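Local coordinates for protein ultraspiracle (Drosophila melanogaster, PDB 1HG4) that probably acts as a ligand-regulated transcription factor of the nuclear receptor family, its ligand-binding domain holding a phospholipid and locked in an inactive conformation, at residues A95-W99 / L173-L178; A29-L33 / L261-Q265. One frame throughout, in Å; residues are numbered along the deposited sequence.

Contact 1: residues A95-W99 / L173-L178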
loop_
_atom_site.group_PDB
_atom_site.type_symbol
_atom_site.label_atom_id
_atom_site.label_comp_id
_atom_site.label_asym_id
_atom_site.label_seq_id
_atom_site.Cartn_x
_atom_site.Cartn_y
_atom_site.Cartn_z
ATOM N N ALA A 95 -5.785 25.794 -8.570
ATOM C CA ALA A 95 -7.041 25.385 -7.938
ATOM C C ALA A 95 -7.563 26.581 -7.132
ATOM O O ALA A 95 -8.762 26.846 -7.090
ATOM C CB ALA A 95 -6.821 24.178 -7.016
ATOM N N ASN A 96 -6.650 27.298 -6.489
ATOM C CA ASN A 96 -7.029 28.480 -5.727
ATOM C C ASN A 96 -7.523 29.611 -6.635
ATOM O O ASN A 96 -8.448 30.324 -6.254
ATOM C CB ASN A 96 -5.860 28.971 -4.873
ATOM C CG ASN A 96 -5.749 28.226 -3.545
ATOM O OD1 ASN A 96 -4.655 28.050 -2.999
ATOM N ND2 ASN A 96 -6.887 27.803 -3.011
ATOM N N VAL A 97 -6.932 29.786 -7.822
ATOM C CA VAL A 97 -7.413 30.849 -8.699
ATOM C C VAL A 97 -8.775 30.449 -9.255
ATOM O O VAL A 97 -9.641 31.296 -9.443
ATOM C CB VAL A 97 -6.451 31.173 -9.888
ATOM C CG1 VAL A 97 -5.034 31.247 -9.403
ATOM C CG2 VAL A 97 -6.585 30.153 -10.983
ATOM N N ALA A 98 -8.977 29.157 -9.500
ATOM C CA ALA A 98 -10.264 28.701 -10.019
ATOM C C ALA A 98 -11.386 29.056 -9.034
ATOM O O ALA A 98 -12.446 29.538 -9.441
ATOM C CB ALA A 98 -10.239 27.190 -10.277
ATOM N N TRP A 99 -11.128 28.826 -7.747
ATOM C CA TRP A 99 -12.066 29.092 -6.662
ATOM C C TRP A 99 -12.335 30.588 -6.431
ATOM O O TRP A 99 -13.477 30.978 -6.180
ATOM C CB TRP A 99 -11.535 28.450 -5.371
ATOM C CG TRP A 99 -12.349 28.744 -4.127
ATOM C CD1 TRP A 99 -12.064 29.669 -3.161
ATOM C CD2 TRP A 99 -13.583 28.128 -3.737
ATOM N NE1 TRP A 99 -13.041 29.669 -2.191
ATOM C CE2 TRP A 99 -13.988 28.735 -2.519
ATOM C CE3 TRP A 99 -14.390 27.132 -4.297
ATOM C CZ2 TRP A 99 -15.165 28.374 -1.854
ATOM C CZ3 TRP A 99 -15.575 26.775 -3.628
ATOM C CH2 TRP A 99 -15.942 27.396 -2.424
ATOM N N LEU A 173 -19.584 23.494 -5.730
ATOM C CA LEU A 173 -18.415 23.075 -4.972
ATOM C C LEU A 173 -18.274 23.962 -3.740
ATOM O O LEU A 173 -18.379 25.175 -3.838
ATOM C CB LEU A 173 -17.150 23.183 -5.835
ATOM C CG LEU A 173 -15.860 22.620 -5.238
ATOM C CD1 LEU A 173 -15.923 21.092 -5.241
ATOM C CD2 LEU A 173 -14.662 23.098 -6.051
ATOM N N ASP A 174 -18.047 23.363 -2.576
ATOM C CA ASP A 174 -17.883 24.156 -1.374
ATOM C C ASP A 174 -16.428 24.161 -0.920
ATOM O O ASP A 174 -15.597 23.421 -1.458
ATOM C CB ASP A 174 -18.817 23.656 -0.260
ATOM C CG ASP A 174 -18.510 22.239 0.187
ATOM O OD1 ASP A 174 -17.319 21.881 0.304
ATOM O OD2 ASP A 174 -19.471 21.479 0.447
ATOM N N ARG A 175 -16.136 24.993 0.072
ATOM C CA ARG A 175 -14.784 25.130 0.591
ATOM C C ARG A 175 -14.207 23.824 1.127
ATOM O O ARG A 175 -12.998 23.586 1.030
ATOM C CB ARG A 175 -14.740 26.202 1.691
ATOM C CG ARG A 175 -13.338 26.460 2.223
ATOM C CD ARG A 175 -12.468 27.146 1.174
ATOM N NE ARG A 175 -11.045 26.910 1.393
ATOM C CZ ARG A 175 -10.396 27.205 2.515
ATOM N NH1 ARG A 175 -11.040 27.751 3.538
ATOM N NH2 ARG A 175 -9.099 26.950 2.620
ATOM N N ARG A 176 -15.065 22.979 1.688
ATOM C CA ARG A 176 -14.613 21.709 2.225
ATOM C C ARG A 176 -14.217 20.765 1.103
ATOM O O ARG A 176 -13.213 20.068 1.190
ATOM C CB ARG A 176 -15.701 21.072 3.094
ATOM C CG ARG A 176 -15.457 21.209 4.605
ATOM C CD ARG A 176 -16.212 22.367 5.236
ATOM N NE ARG A 176 -15.393 23.074 6.220
ATOM C CZ ARG A 176 -15.768 24.185 6.854
ATOM N NH1 ARG A 176 -16.963 24.719 6.619
ATOM N NH2 ARG A 176 -14.931 24.783 7.693
ATOM N N GLU A 177 -14.993 20.741 0.034
ATOM C CA GLU A 177 -14.657 19.872 -1.087
ATOM C C GLU A 177 -13.380 20.313 -1.808
ATOM O O GLU A 177 -12.633 19.466 -2.295
ATOM C CB GLU A 177 -15.833 19.807 -2.063
ATOM C CG GLU A 177 -17.109 19.422 -1.350
ATOM C CD GLU A 177 -18.304 19.341 -2.253
ATOM O OE1 GLU A 177 -18.551 20.303 -3.008
ATOM O OE2 GLU A 177 -19.007 18.313 -2.197
ATOM N N LEU A 178 -13.111 21.624 -1.865
ATOM C CA LEU A 178 -11.895 22.105 -2.532
ATOM C C LEU A 178 -10.656 21.723 -1.711
ATOM O O LEU A 178 -9.617 21.350 -2.265
ATOM C CB LEU A 178 -11.929 23.630 -2.725
ATOM C CG LEU A 178 -10.667 24.170 -3.423
ATOM C CD1 LEU A 178 -10.729 23.868 -4.934
ATOM C CD2 LEU A 178 -10.530 25.665 -3.157
#

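Contact 2: residues A29-L33 / L261-Q265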
loop_
_atom_site.group_PDB
_atom_site.type_symbol
_atom_site.label_atom_id
_atom_site.label_comp_id
_atom_site.label_asym_id
_atom_site.label_seq_id
_atom_site.Cartn_x
_atom_site.Cartn_y
_atom_site.Cartn_z
ATOM N N ALA A 29 8.151 35.291 1.182
ATOM C CA ALA A 29 7.953 34.711 -0.131
ATOM C C ALA A 29 9.101 33.839 -0.579
ATOM O O ALA A 29 10.249 34.045 -0.189
ATOM C CB ALA A 29 7.741 35.828 -1.157
ATOM N N LEU A 30 8.768 32.853 -1.402
ATOM C CA LEU A 30 9.742 31.935 -1.989
ATOM C C LEU A 30 9.947 32.558 -3.377
ATOM O O LEU A 30 9.066 32.485 -4.244
ATOM C CB LEU A 30 9.131 30.525 -2.099
ATOM C CG LEU A 30 9.881 29.329 -2.679
ATOM C CD1 LEU A 30 11.104 29.779 -3.443
ATOM C CD2 LEU A 30 10.272 28.394 -1.559
ATOM N N THR A 31 11.094 33.191 -3.585
ATOM C CA THR A 31 11.354 33.853 -4.858
ATOM C C THR A 31 11.795 32.903 -5.982
ATOM O O THR A 31 12.987 32.735 -6.240
ATOM C CB THR A 31 12.415 34.960 -4.687
ATOM O OG1 THR A 31 13.650 34.368 -4.273
ATOM C CG2 THR A 31 11.983 35.956 -3.625
ATOM N N PHE A 32 10.825 32.282 -6.647
ATOM C CA PHE A 32 11.117 31.390 -7.752
ATOM C C PHE A 32 10.906 32.140 -9.080
ATOM O O PHE A 32 11.674 31.980 -10.035
ATOM C CB PHE A 32 10.203 30.162 -7.704
ATOM C CG PHE A 32 10.485 29.159 -8.794
ATOM C CD1 PHE A 32 11.775 28.713 -9.021
ATOM C CD2 PHE A 32 9.465 28.672 -9.586
ATOM C CE1 PHE A 32 12.043 27.792 -10.033
ATOM C CE2 PHE A 32 9.720 27.751 -10.601
ATOM C CZ PHE A 32 11.009 27.311 -10.826
ATOM N N LEU A 33 9.851 32.946 -9.139
ATOM C CA LEU A 33 9.561 33.708 -10.338
ATOM C C LEU A 33 10.159 35.093 -10.205
ATOM O O LEU A 33 10.278 35.631 -9.104
ATOM C CB LEU A 33 8.050 33.832 -10.554
ATOM C CG LEU A 33 7.274 32.631 -11.099
ATOM C CD1 LEU A 33 7.510 31.432 -10.245
ATOM C CD2 LEU A 33 5.800 32.959 -11.136
ATOM N N LEU A 261 14.994 25.521 -3.300
ATOM C CA LEU A 261 14.242 26.532 -2.577
ATOM C C LEU A 261 13.271 25.890 -1.587
ATOM O O LEU A 261 13.117 26.371 -0.464
ATOM C CB LEU A 261 13.502 27.441 -3.566
ATOM C CG LEU A 261 14.348 28.345 -4.488
ATOM C CD1 LEU A 261 15.339 27.524 -5.285
ATOM C CD2 LEU A 261 13.440 29.085 -5.448
ATOM N N PHE A 262 12.628 24.802 -1.999
ATOM C CA PHE A 262 11.694 24.088 -1.134
ATOM C C PHE A 262 12.448 23.458 0.036
ATOM O O PHE A 262 12.046 23.559 1.199
ATOM C CB PHE A 262 10.978 22.971 -1.911
ATOM C CG PHE A 262 9.845 23.445 -2.777
ATOM C CD1 PHE A 262 9.093 24.562 -2.422
ATOM C CD2 PHE A 262 9.504 22.738 -3.931
ATOM C CE1 PHE A 262 8.008 24.975 -3.204
ATOM C CE2 PHE A 262 8.418 23.135 -4.731
ATOM C CZ PHE A 262 7.667 24.259 -4.367
ATOM N N LEU A 263 13.548 22.799 -0.288
ATOM C CA LEU A 263 14.375 22.138 0.714
ATOM C C LEU A 263 14.840 23.119 1.779
ATOM O O LEU A 263 14.838 22.806 2.972
ATOM C CB LEU A 263 15.600 21.513 0.046
ATOM C CG LEU A 263 16.081 20.154 0.541
ATOM C CD1 LEU A 263 17.410 19.839 -0.127
ATOM C CD2 LEU A 263 16.228 20.151 2.048
ATOM N N GLU A 264 15.236 24.310 1.342
ATOM C CA GLU A 264 15.728 25.321 2.259
ATOM C C GLU A 264 14.655 25.866 3.185
ATOM O O GLU A 264 14.925 26.098 4.368
ATOM C CB GLU A 264 16.407 26.445 1.471
ATOM C CG GLU A 264 17.484 25.913 0.508
ATOM C CD GLU A 264 18.295 27.007 -0.173
ATOM O OE1 GLU A 264 17.694 28.033 -0.584
ATOM O OE2 GLU A 264 19.531 26.825 -0.309
ATOM N N GLN A 265 13.437 26.064 2.680
ATOM C CA GLN A 265 12.385 26.571 3.558
ATOM C C GLN A 265 11.982 25.471 4.531
ATOM O O GLN A 265 11.745 25.736 5.710
ATOM C CB GLN A 265 11.159 27.038 2.769
ATOM C CG GLN A 265 10.187 27.855 3.623
ATOM C CD GLN A 265 8.991 28.383 2.854
ATOM O OE1 GLN A 265 9.112 28.772 1.697
ATOM N NE2 GLN A 265 7.834 28.429 3.505
#

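Contact 1: residues A95-W99 / L173-L178
W99, near the end of helix 78-100 in the helical nuclear receptor ligand-binding domain, lays its indole against the capping box that starts helix 175-186. In that box E177 N donates to D174 OD1 at 2.6 Å, almost in line with the C-O bond, while D174 N returns a bond to E177 OE1 of 3.1 Å. Aspartate's short side chain suits the bond to E177 N, and the longer glutamate can reach back to D174 N. CG of W99 stands anti to its backbone N (chi1 175°), which sends the six-membered ring across to the turn. There W99 CZ3 comes within 3.2 Å of L173 O, with the oxygen at the ring's edge and near its plane. W99 CH2 also lies 3.5 Å from R175 N, obliquely to the ring. L178 CD2 sits 3.6 Å above the indole plane, offset toward the rim nearest W99 CB, and L178 CD1 reaches A95 CB at 4.4 Å, where a small alanine lets the helices approach. Beyond the contact, R175 pairs with E18 and E177 with R225. Replacing W99 with an alanine would probably leave L178 CD2 without the indole it packs on and open a gap beside the capped turn. The two carboxylates thus take up the N-H groups of D174 and E177, while the junction with helix 78-100 rests on apolar packing and the weakly polar ring edge.

Contact 2: residues A29-L33 / L261-Q265
L30 and L261 share most of the buried surface, with Q265 one helical turn farther along completing the patch. With chi1 at 180°, L30 turns CG away from its own nitrogen, which carries both methyls from the loop toward helix 258-266. The two leucines cross obliquely: L30 CD1 lies 3.7 Å from L261 CG, and L30 CD2 approaches L261 CB at 3.9 Å. Branched leucine suits the loop position because both its methyls spread over L261, which answers with CB, CG and the one methyl CD2. The modelled gap between L30 CD1 and L261 CD2 is too short for two carbons, so the exact placing of these end groups is doubtful. As modelled, L261 CD2 lies 3.8 Å from T31 O and 4.0 Å from F32 CD1, with the side chains of F32 and L261 crossing at about a right angle. The loop bends here in an inverse gamma turn centred on T31 and closed by a weak bond from F32 N to L30 O; it lets L30 and F32 both face the helix while T31 turns its side chain away. The short C-terminal helix 258-266 lies against helices 46-68 and 78-100, with F262 on V64 and L85, a position consistent with an activation helix held in the inactive arrangement. N57 of helix 46-68 bonds the backbone of L30 and, through OD1, F32 N, fixing the loop beside it. The extended stem of Q265 carries its amide to the end of L30, where OE1 lies 3.5 Å from L30 CD2 while NE2 donates to E65 OE2 and F61 O. F262, the residue after L261, meets L30 CD2 through CD1 at 4.1 Å.

How the contacts relate
The two contacts lie on opposite sides of the chain's centre, their own centres about 25 Å apart and their nearest atoms about 11 Å. Contact 1, nearer the middle but only partly buried, joins two helices within the body of the domain. Contact 2, farther out yet more fully buried among its touching residues, fastens a loop to the short C-terminal helix. Helix 78-100 takes part in both neighbourhoods: its end supplies a segment of contact 1, and its earlier part, through L85, touches F262 of contact 2. Aromatic packing against a capped helix start distinguishes contact 1, whereas leucine-on-leucine packing, with a glutamine amide at its border, carries contact 2.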